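PDB 7B21: carbohydrate binding protein, putative, cbp2D from Cellvibrio japonicus, which binds heme c covalently in its X183 cytochrome c domain and probably transfers electrons, with lytic polysaccharide monooxygenases as likely acceptors. Local coordinates for residues Tyr47-Asp52 with Phe61-Met66; Cys22-Gly27 with Ala36-Leu40. One frame throughout, in Å; residues are numbered along the deposited sequence. Where two conformers were deposited one is given.

Contact 1. Residues Tyr47-Asp52 with Phe61-Met66; sequences YRHSRD and FISMWM. With NA (sodium ion), chain C; HEC (heme c), chain B; EDO (1,2-ethanediol), chain D; EDO (1,2-ethanediol), chain E.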
loop_
_atom_site.group_PDB
_atom_site.type_symbol
_atom_site.label_atom_id
_atom_site.label_comp_id
_atom_site.label_asym_id
_atom_site.label_seq_id
_atom_site.Cartn_x
_atom_site.Cartn_y
_atom_site.Cartn_z
ATOM N N TYR A 47 0.098 -10.940 2.340
ATOM C CA TYR A 47 -0.217 -10.590 0.957
ATOM C C TYR A 47 0.690 -11.401 0.048
ATOM O O TYR A 47 1.922 -11.376 0.169
ATOM C CB TYR A 47 -0.019 -9.090 0.731
ATOM C CG TYR A 47 -1.053 -8.261 1.434
ATOM C CD1 TYR A 47 -0.960 -7.950 2.775
ATOM C CD2 TYR A 47 -2.178 -7.833 0.760
ATOM C CE1 TYR A 47 -1.972 -7.255 3.429
ATOM C CE2 TYR A 47 -3.176 -7.124 1.389
ATOM C CZ TYR A 47 -3.098 -6.847 2.734
ATOM O OH TYR A 47 -4.103 -6.210 3.403
ATOM N N ARG A 48 0.066 -12.059 -0.929
ATOM C CA ARG A 48 0.806 -12.860 -1.921
ATOM C C ARG A 48 0.454 -12.341 -3.299
ATOM O O ARG A 48 -0.601 -12.623 -3.840
ATOM C CB ARG A 48 0.531 -14.361 -1.827
ATOM C CG ARG A 48 1.437 -15.172 -2.743
ATOM C CD ARG A 48 1.212 -16.655 -2.537
ATOM N NE ARG A 48 1.914 -17.409 -3.556
ATOM C CZ ARG A 48 2.357 -18.640 -3.454
ATOM N NH1 ARG A 48 2.199 -19.322 -2.333
ATOM N NH2 ARG A 48 2.930 -19.196 -4.500
ATOM N N HIS A 49 1.365 -11.593 -3.904
ATOM C CA HIS A 49 1.211 -11.121 -5.284
ATOM C C HIS A 49 1.023 -12.335 -6.178
ATOM O O HIS A 49 1.607 -13.417 -5.931
ATOM C CB HIS A 49 2.458 -10.339 -5.688
ATOM C CG HIS A 49 2.334 -9.590 -6.966
ATOM N ND1 HIS A 49 2.452 -10.214 -8.192
ATOM C CD2 HIS A 49 2.112 -8.272 -7.203
ATOM C CE1 HIS A 49 2.348 -9.282 -9.135
ATOM N NE2 HIS A 49 2.120 -8.077 -8.560
ATOM N N SER A 50 0.247 -12.163 -7.234
ATOM C CA SER A 50 0.007 -13.268 -8.194
ATOM C C SER A 50 1.302 -13.838 -8.766
ATOM O O SER A 50 1.289 -14.984 -9.183
ATOM C CB SER A 50 -0.910 -12.837 -9.285
ATOM O OG SER A 50 -0.350 -11.824 -10.088
ATOM N N ARG A 51 2.387 -13.090 -8.794
ATOM C CA ARG A 51 3.672 -13.559 -9.343
ATOM C C ARG A 51 4.635 -13.994 -8.248
ATOM O O ARG A 51 5.761 -14.389 -8.569
ATOM C CB ARG A 51 4.324 -12.467 -10.184
ATOM C CG ARG A 51 3.553 -12.046 -11.432
ATOM C CD ARG A 51 4.302 -10.886 -12.157
ATOM N NE ARG A 51 5.764 -11.068 -12.333
ATOM C CZ ARG A 51 6.714 -10.119 -12.462
ATOM N NH1 ARG A 51 6.430 -8.827 -12.548
ATOM N NH2 ARG A 51 7.975 -10.495 -12.607
ATOM N N ASP A 52 4.245 -13.905 -6.990
ATOM C CA ASP A 52 5.131 -14.290 -5.885
ATOM C C ASP A 52 4.972 -15.780 -5.589
ATOM O O ASP A 52 4.012 -16.397 -5.972
ATOM C CB ASP A 52 4.878 -13.425 -4.666
ATOM C CG ASP A 52 6.068 -13.221 -3.739
ATOM O OD1 ASP A 52 7.031 -13.990 -3.785
ATOM O OD2 ASP A 52 6.004 -12.239 -2.960
ATOM N N PHE A 61 5.492 -6.839 0.804
ATOM C CA PHE A 61 4.747 -6.855 -0.470
ATOM C C PHE A 61 4.942 -5.529 -1.186
ATOM O O PHE A 61 5.199 -5.476 -2.371
ATOM C CB PHE A 61 3.274 -7.131 -0.166
ATOM C CG PHE A 61 2.390 -7.047 -1.404
ATOM C CD1 PHE A 61 1.978 -5.822 -1.915
ATOM C CD2 PHE A 61 1.946 -8.195 -2.028
ATOM C CE1 PHE A 61 1.176 -5.766 -3.041
ATOM C CE2 PHE A 61 1.095 -8.135 -3.114
ATOM C CZ PHE A 61 0.725 -6.905 -3.626
ATOM N N ILE A 62 4.779 -4.446 -0.445
ATOM C CA ILE A 62 4.919 -3.093 -1.045
ATOM C C ILE A 62 6.335 -2.920 -1.562
ATOM O O ILE A 62 6.556 -2.481 -2.707
ATOM C CB ILE A 62 4.507 -1.997 -0.061
ATOM C CG1 ILE A 62 3.012 -2.097 0.271
ATOM C CG2 ILE A 62 4.887 -0.623 -0.587
ATOM C CD1 ILE A 62 2.585 -1.259 1.444
ATOM N N SER A 63 7.325 -3.229 -0.741
ATOM C CA SER A 63 8.728 -3.070 -1.187
ATOM C C SER A 63 8.946 -3.840 -2.493
ATOM O O SER A 63 9.506 -3.277 -3.430
ATOM C CB SER A 63 9.704 -3.522 -0.137
ATOM O OG SER A 63 9.704 -2.618 0.944
ATOM N N MET A 64 8.544 -5.103 -2.530
ATOM C CA MET A 64 8.820 -5.964 -3.692
ATOM C C MET A 64 8.015 -5.564 -4.930
ATOM O O MET A 64 8.549 -5.639 -6.046
ATOM C CB MET A 64 8.448 -7.390 -3.327
ATOM C CG MET A 64 9.362 -8.043 -2.332
ATOM S SD MET A 64 8.824 -9.724 -1.887
ATOM C CE MET A 64 9.182 -10.570 -3.434
ATOM N N TRP A 65 6.755 -5.195 -4.759
ATOM C CA TRP A 65 5.808 -5.267 -5.872
ATOM C C TRP A 65 5.167 -3.926 -6.224
ATOM O O TRP A 65 4.499 -3.880 -7.270
ATOM C CB TRP A 65 4.709 -6.300 -5.615
ATOM C CG TRP A 65 5.207 -7.690 -5.446
ATOM C CD1 TRP A 65 5.247 -8.402 -4.283
ATOM C CD2 TRP A 65 5.756 -8.552 -6.458
ATOM N NE1 TRP A 65 5.770 -9.656 -4.510
ATOM C CE2 TRP A 65 6.084 -9.771 -5.827
ATOM C CE3 TRP A 65 5.896 -8.418 -7.842
ATOM C CZ2 TRP A 65 6.611 -10.842 -6.533
ATOM C CZ3 TRP A 65 6.375 -9.506 -8.531
ATOM C CH2 TRP A 65 6.750 -10.690 -7.886
ATOM N N MET A 66 5.295 -2.883 -5.415
ATOM C CA MET A 66 4.504 -1.666 -5.653
ATOM C C MET A 66 5.396 -0.448 -5.543
ATOM O O MET A 66 6.388 -0.428 -4.819
ATOM C CB MET A 66 3.344 -1.588 -4.666
ATOM C CG MET A 66 2.333 -2.719 -4.826
ATOM S SD MET A 66 1.374 -2.631 -6.360
ATOM C CE MET A 66 1.310 -4.358 -6.782
HETATM NA NA NA C . 8.270 -1.214 -3.839
HETATM FE FE HEC B . -0.787 -1.855 -5.949
HETATM C CHA HEC B . -2.032 -4.997 -5.575
HETATM C CHB HEC B . -0.307 -1.632 -2.608
HETATM C CHC HEC B . 0.688 1.170 -6.395
HETATM C CHD HEC B . -1.584 -1.951 -9.246
HETATM N NA HEC B . -1.111 -3.056 -4.419
HETATM C C1A HEC B . -1.725 -4.296 -4.426
HETATM C C2A HEC B . -1.957 -4.757 -3.097
HETATM C C3A HEC B . -1.438 -3.843 -2.266
HETATM C C4A HEC B . -0.925 -2.765 -3.091
HETATM C CMA HEC B . -1.329 -3.887 -0.774
HETATM C CAA HEC B . -2.649 -6.046 -2.711
HETATM C CBA HEC B . -4.174 -5.826 -2.573
HETATM C CGA HEC B . -4.961 -6.977 -2.072
HETATM O O1A HEC B . -4.399 -8.030 -1.745
HETATM O O2A HEC B . -6.220 -6.789 -1.949
HETATM N NB HEC B . 0.061 -0.500 -4.733
HETATM C C1B HEC B . 0.165 -0.581 -3.371
HETATM C C2B HEC B . 0.853 0.560 -2.856
HETATM C C3B HEC B . 1.200 1.342 -3.920
HETATM C C4B HEC B . 0.632 0.667 -5.105
HETATM C CMB HEC B . 1.150 0.834 -1.419
HETATM C CAB HEC B . 1.997 2.596 -3.939
HETATM C CBB HEC B . 3.389 2.452 -3.387
HETATM N NC HEC B . -0.499 -0.637 -7.490
HETATM C C1C HEC B . 0.084 0.592 -7.493
HETATM C C2C HEC B . -0.021 1.221 -8.772
HETATM C C3C HEC B . -0.745 0.380 -9.566
HETATM C C4C HEC B . -1.004 -0.795 -8.789
HETATM C CMC HEC B . 0.480 2.606 -9.080
HETATM C CAC HEC B . -1.255 0.604 -10.953
HETATM C CBC HEC B . -0.276 0.978 -11.985
HETATM N ND HEC B . -1.563 -3.233 -7.177
HETATM C C1D HEC B . -1.781 -3.108 -8.513
HETATM C C2D HEC B . -2.223 -4.376 -9.075
HETATM C C3D HEC B . -2.290 -5.253 -8.069
HETATM C C4D HEC B . -1.928 -4.517 -6.852
HETATM C CMD HEC B . -2.540 -4.606 -10.522
HETATM C CAD HEC B . -2.528 -6.725 -8.140
HETATM C CBD HEC B . -1.125 -7.458 -8.159
HETATM C CGD HEC B . -1.211 -8.931 -8.409
HETATM O O1D HEC B . -1.285 -9.723 -7.433
HETATM O O2D HEC B . -1.209 -9.324 -9.614
HETATM C C1 EDO D . -3.657 -13.770 -2.100
HETATM O O1 EDO D . -3.374 -13.121 -3.315
HETATM C C2 EDO D . -3.811 -12.786 -1.001
HETATM O O2 EDO D . -2.731 -11.904 -0.907
HETATM C C1 EDO E . -1.249 -19.239 1.601
HETATM O O1 EDO E . -0.441 -19.563 2.699
HETATM C C2 EDO E . -0.577 -19.507 0.303
HETATM O O2 EDO E . 0.670 -18.872 0.100
#
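Tyr47 and Phe61 bring the backbones closest, with their CA atoms 6.4 Å apart, where an irregular loop with a type I turn from His49 to Asp52 passes the last turn of helix 58-65. The imidazole of His49 and the indole of Trp65 stack face to face. The His49 ring centroid lies 4.1 Å from that of the Trp65 six-membered ring, and the planes differ by 12°. His49 CB adds a CH-pi contact over the five-membered ring. The carboxyl carbon CGD of a heme propionate covers the other imidazole face. In the ring plane, His49 ND1 accepts a 2.9 Å hydrogen bond from Arg51 N, while NE2 is hydrogen-bonded to Gln68 OE1. The ring's rotation is thus fixed. Trp65 NE1 donates to Asp52 OD2 at 3.0 Å, coming from above the carboxylate plane. Arg56 forms a salt bridge to the same oxygen. At the other end, the Tyr47 ring points its edge at the face of Phe61, and Phe61 CE1 lies 3.3 Å from HEC C2A. Met66 follows the helix, its chain bent at chi2 (-69°) so that SD reaches the heme iron at 2.3 Å. Ser50 N hydrogen-bonds to O1D and Ser50 OG to O2D of the propionate that covers His49. These bonds fix the propionate against the loop, and the nearby N-H and hydroxyl groups would probably stabilise its negative charge.

Contact 2. Residues Cys22-Gly27 with Ala36-Leu40; sequences CHGVDG and ALTPL. With HEC (heme c), chain B.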
loop_
_atom_site.group_PDB
_atom_site.type_symbol
_atom_site.label_atom_id
_atom_site.label_comp_id
_atom_site.label_asym_id
_atom_site.label_seq_id
_atom_site.Cartn_x
_atom_site.Cartn_y
_atom_site.Cartn_z
ATOM N N CYS A 22 -3.960 3.920 -8.949
ATOM C CA CYS A 22 -4.538 2.619 -9.229
ATOM C C CYS A 22 -5.509 2.182 -8.141
ATOM O O CYS A 22 -6.399 1.402 -8.441
ATOM C CB CYS A 22 -3.472 1.582 -9.440
ATOM S SG CYS A 22 -2.513 1.982 -10.927
ATOM N N HIS A 23 -5.287 2.608 -6.911
ATOM C CA HIS A 23 -6.024 2.063 -5.756
ATOM C C HIS A 23 -6.961 3.092 -5.130
ATOM O O HIS A 23 -7.570 2.780 -4.100
ATOM C CB HIS A 23 -5.033 1.532 -4.717
ATOM C CG HIS A 23 -4.210 0.386 -5.195
ATOM N ND1 HIS A 23 -4.750 -0.810 -5.581
ATOM C CD2 HIS A 23 -2.866 0.206 -5.259
ATOM C CE1 HIS A 23 -3.756 -1.631 -5.882
ATOM N NE2 HIS A 23 -2.568 -1.059 -5.686
ATOM N N GLY A 24 -7.075 4.281 -5.713
ATOM C CA GLY A 24 -7.947 5.305 -5.142
ATOM C C GLY A 24 -7.436 5.819 -3.808
ATOM O O GLY A 24 -6.272 5.693 -3.454
ATOM N N VAL A 25 -8.349 6.473 -3.116
ATOM C CA VAL A 25 -7.993 7.108 -1.817
ATOM C C VAL A 25 -7.884 6.082 -0.699
ATOM O O VAL A 25 -7.224 6.351 0.296
ATOM C CB VAL A 25 -8.994 8.205 -1.479
ATOM C CG1 VAL A 25 -9.116 9.225 -2.539
ATOM C CG2 VAL A 25 -10.342 7.700 -1.104
ATOM N N ASP A 26 -8.541 4.937 -0.875
ATOM C CA ASP A 26 -8.855 4.036 0.253
ATOM C C ASP A 26 -9.014 2.599 -0.242
ATOM O O ASP A 26 -9.588 1.800 0.478
ATOM C CB ASP A 26 -10.128 4.485 0.959
ATOM C CG ASP A 26 -11.342 4.420 0.050
ATOM O OD1 ASP A 26 -11.176 4.084 -1.136
ATOM O OD2 ASP A 26 -12.461 4.720 0.539
ATOM N N GLY A 27 -8.503 2.284 -1.429
ATOM C CA GLY A 27 -8.636 0.945 -1.976
ATOM C C GLY A 27 -10.001 0.603 -2.495
ATOM O O GLY A 27 -10.201 -0.550 -2.890
ATOM N N ALA A 36 -12.263 2.607 -7.495
ATOM C CA ALA A 36 -10.831 2.428 -7.759
ATOM C C ALA A 36 -10.615 1.477 -8.943
ATOM O O ALA A 36 -11.320 0.478 -9.075
ATOM C CB ALA A 36 -10.142 1.903 -6.517
ATOM N N LEU A 37 -9.567 1.711 -9.692
ATOM C CA LEU A 37 -9.216 0.824 -10.802
ATOM C C LEU A 37 -8.931 -0.578 -10.272
ATOM O O LEU A 37 -9.383 -1.571 -10.868
ATOM C CB LEU A 37 -8.026 1.433 -11.507
ATOM C CG LEU A 37 -7.510 0.670 -12.689
ATOM C CD1 LEU A 37 -8.572 0.465 -13.757
ATOM C CD2 LEU A 37 -6.324 1.409 -13.263
ATOM N N THR A 38 -8.122 -0.663 -9.224
ATOM C CA THR A 38 -7.719 -1.935 -8.619
ATOM C C THR A 38 -8.018 -1.834 -7.134
ATOM O O THR A 38 -7.385 -1.064 -6.405
ATOM C CB THR A 38 -6.234 -2.213 -8.842
ATOM O OG1 THR A 38 -5.978 -2.240 -10.246
ATOM C CG2 THR A 38 -5.808 -3.522 -8.216
ATOM N N PRO A 39 -8.966 -2.616 -6.629
ATOM C CA PRO A 39 -9.245 -2.599 -5.213
ATOM C C PRO A 39 -8.016 -3.020 -4.416
ATOM O O PRO A 39 -7.142 -3.745 -4.890
ATOM C CB PRO A 39 -10.412 -3.549 -5.000
ATOM C CG PRO A 39 -10.828 -4.004 -6.312
ATOM C CD PRO A 39 -9.925 -3.445 -7.369
ATOM N N LEU A 40 -8.015 -2.624 -3.158
ATOM C CA LEU A 40 -6.964 -3.019 -2.197
ATOM C C LEU A 40 -7.663 -3.377 -0.900
ATOM O O LEU A 40 -8.264 -2.520 -0.270
ATOM C CB LEU A 40 -5.970 -1.877 -2.025
ATOM C CG LEU A 40 -4.647 -2.179 -1.332
ATOM C CD1 LEU A 40 -3.748 -0.955 -1.428
ATOM C CD2 LEU A 40 -4.820 -2.617 0.126
HETATM FE FE HEC B . -0.787 -1.855 -5.949
HETATM C CHA HEC B . -2.032 -4.997 -5.575
HETATM C CHB HEC B . -0.307 -1.632 -2.608
HETATM C CHC HEC B . 0.688 1.170 -6.395
HETATM C CHD HEC B . -1.584 -1.951 -9.246
HETATM N NA HEC B . -1.111 -3.056 -4.419
HETATM C C1A HEC B . -1.725 -4.296 -4.426
HETATM C C2A HEC B . -1.957 -4.757 -3.097
HETATM C C3A HEC B . -1.438 -3.843 -2.266
HETATM C C4A HEC B . -0.925 -2.765 -3.091
HETATM C CMA HEC B . -1.329 -3.887 -0.774
HETATM C CAA HEC B . -2.649 -6.046 -2.711
HETATM C CBA HEC B . -4.174 -5.826 -2.573
HETATM C CGA HEC B . -4.961 -6.977 -2.072
HETATM O O1A HEC B . -4.399 -8.030 -1.745
HETATM O O2A HEC B . -6.220 -6.789 -1.949
HETATM N NB HEC B . 0.061 -0.500 -4.733
HETATM C C1B HEC B . 0.165 -0.581 -3.371
HETATM C C2B HEC B . 0.853 0.560 -2.856
HETATM C C3B HEC B . 1.200 1.342 -3.920
HETATM C C4B HEC B . 0.632 0.667 -5.105
HETATM C CMB HEC B . 1.150 0.834 -1.419
HETATM C CAB HEC B . 1.997 2.596 -3.939
HETATM C CBB HEC B . 3.389 2.452 -3.387
HETATM N NC HEC B . -0.499 -0.637 -7.490
HETATM C C1C HEC B . 0.084 0.592 -7.493
HETATM C C2C HEC B . -0.021 1.221 -8.772
HETATM C C3C HEC B . -0.745 0.380 -9.566
HETATM C C4C HEC B . -1.004 -0.795 -8.789
HETATM C CMC HEC B . 0.480 2.606 -9.080
HETATM C CAC HEC B . -1.255 0.604 -10.953
HETATM C CBC HEC B . -0.276 0.978 -11.985
HETATM N ND HEC B . -1.563 -3.233 -7.177
HETATM C C1D HEC B . -1.781 -3.108 -8.513
HETATM C C2D HEC B . -2.223 -4.376 -9.075
HETATM C C3D HEC B . -2.290 -5.253 -8.069
HETATM C C4D HEC B . -1.928 -4.517 -6.852
HETATM C CMD HEC B . -2.540 -4.606 -10.522
HETATM C CAD HEC B . -2.528 -6.725 -8.140
HETATM C CBD HEC B . -1.125 -7.458 -8.159
HETATM C CGD HEC B . -1.211 -8.931 -8.409
HETATM O O1D HEC B . -1.285 -9.723 -7.433
HETATM O O2D HEC B . -1.209 -9.324 -9.614
HETATM O O HOH W 1 -10.257 -0.854 0.748
#
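Cys22-Gly27 leaves the end of helix 19-23 and runs close beside the irregular segment Ala36-Leu40, with the CA atoms of Gly27 and Leu40 only 4.3 Å apart. Two backbone hydrogen bonds join the segments. Thr38 N donates to Cys22 O at 2.8 Å. Leu40 N donates to Gly27 O at 3.0 Å. A water bridges Asp26 O and Leu40 O.

His23 carries the side-chain contact. Its NE2 binds the heme iron at 2.0 Å. Its other nitrogen, ND1, donates a hydrogen bond to Thr38 O at 2.8 Å. The donor sits above the carbonyl plane, 38° out of it, and the bond is moderately bent at 155°. Leu40 CD1 lies over one face of the imidazole in a CH-pi contact, 4.1 Å from the ring centroid. Thr38 CG2, placed anti to the backbone N, meets His23 CE1 at 3.6 Å. It also faces the heme near C2D. Iron, carbonyl and methyl groups together fix the rotation of the ring. The bond to Thr38 O would probably make the imidazole a stronger electron donor to the iron.

Ala36 CB packs on His23 O at 3.6 Å. Gly24 and Gly27 both have positive phi, a backbone shape that favours glycine. Cys22 SG is covalently bonded to HEC CAC, and Cys19 makes the second covalent link. Trp14 of helix 7-16 touches both His23 and Leu40. Cys19 and Cys22, with two residues between them and the axial His23 directly after, form the CXXCH motif of c-type cytochromes, and 36-40 supplies the carbonyl that orients this proximal ligand.

How the contacts relate
The two contacts hold the heme from opposite faces. Contact 2 supplies His23 and contact 1 supplies Met66, the two axial ligands of the iron. Met66 SD and His23 NE2 lie 4.3 Å apart across it, although the contact centres are about 16 Å apart. This is the His/Met coordination of many c-type cytochromes. Both segments of contact 2 come earlier in the chain than those of contact 1. Asn41 and Arg44, between them, also hydrogen-bond to the heme. Contact 1 has a second metal: the carbonyls of Ile62, Ser63 and Met66 bind sodium with those of Glu71 and Cys74. The nearest side-chain atom of His23 is about 11 Å from the bound sodium ion.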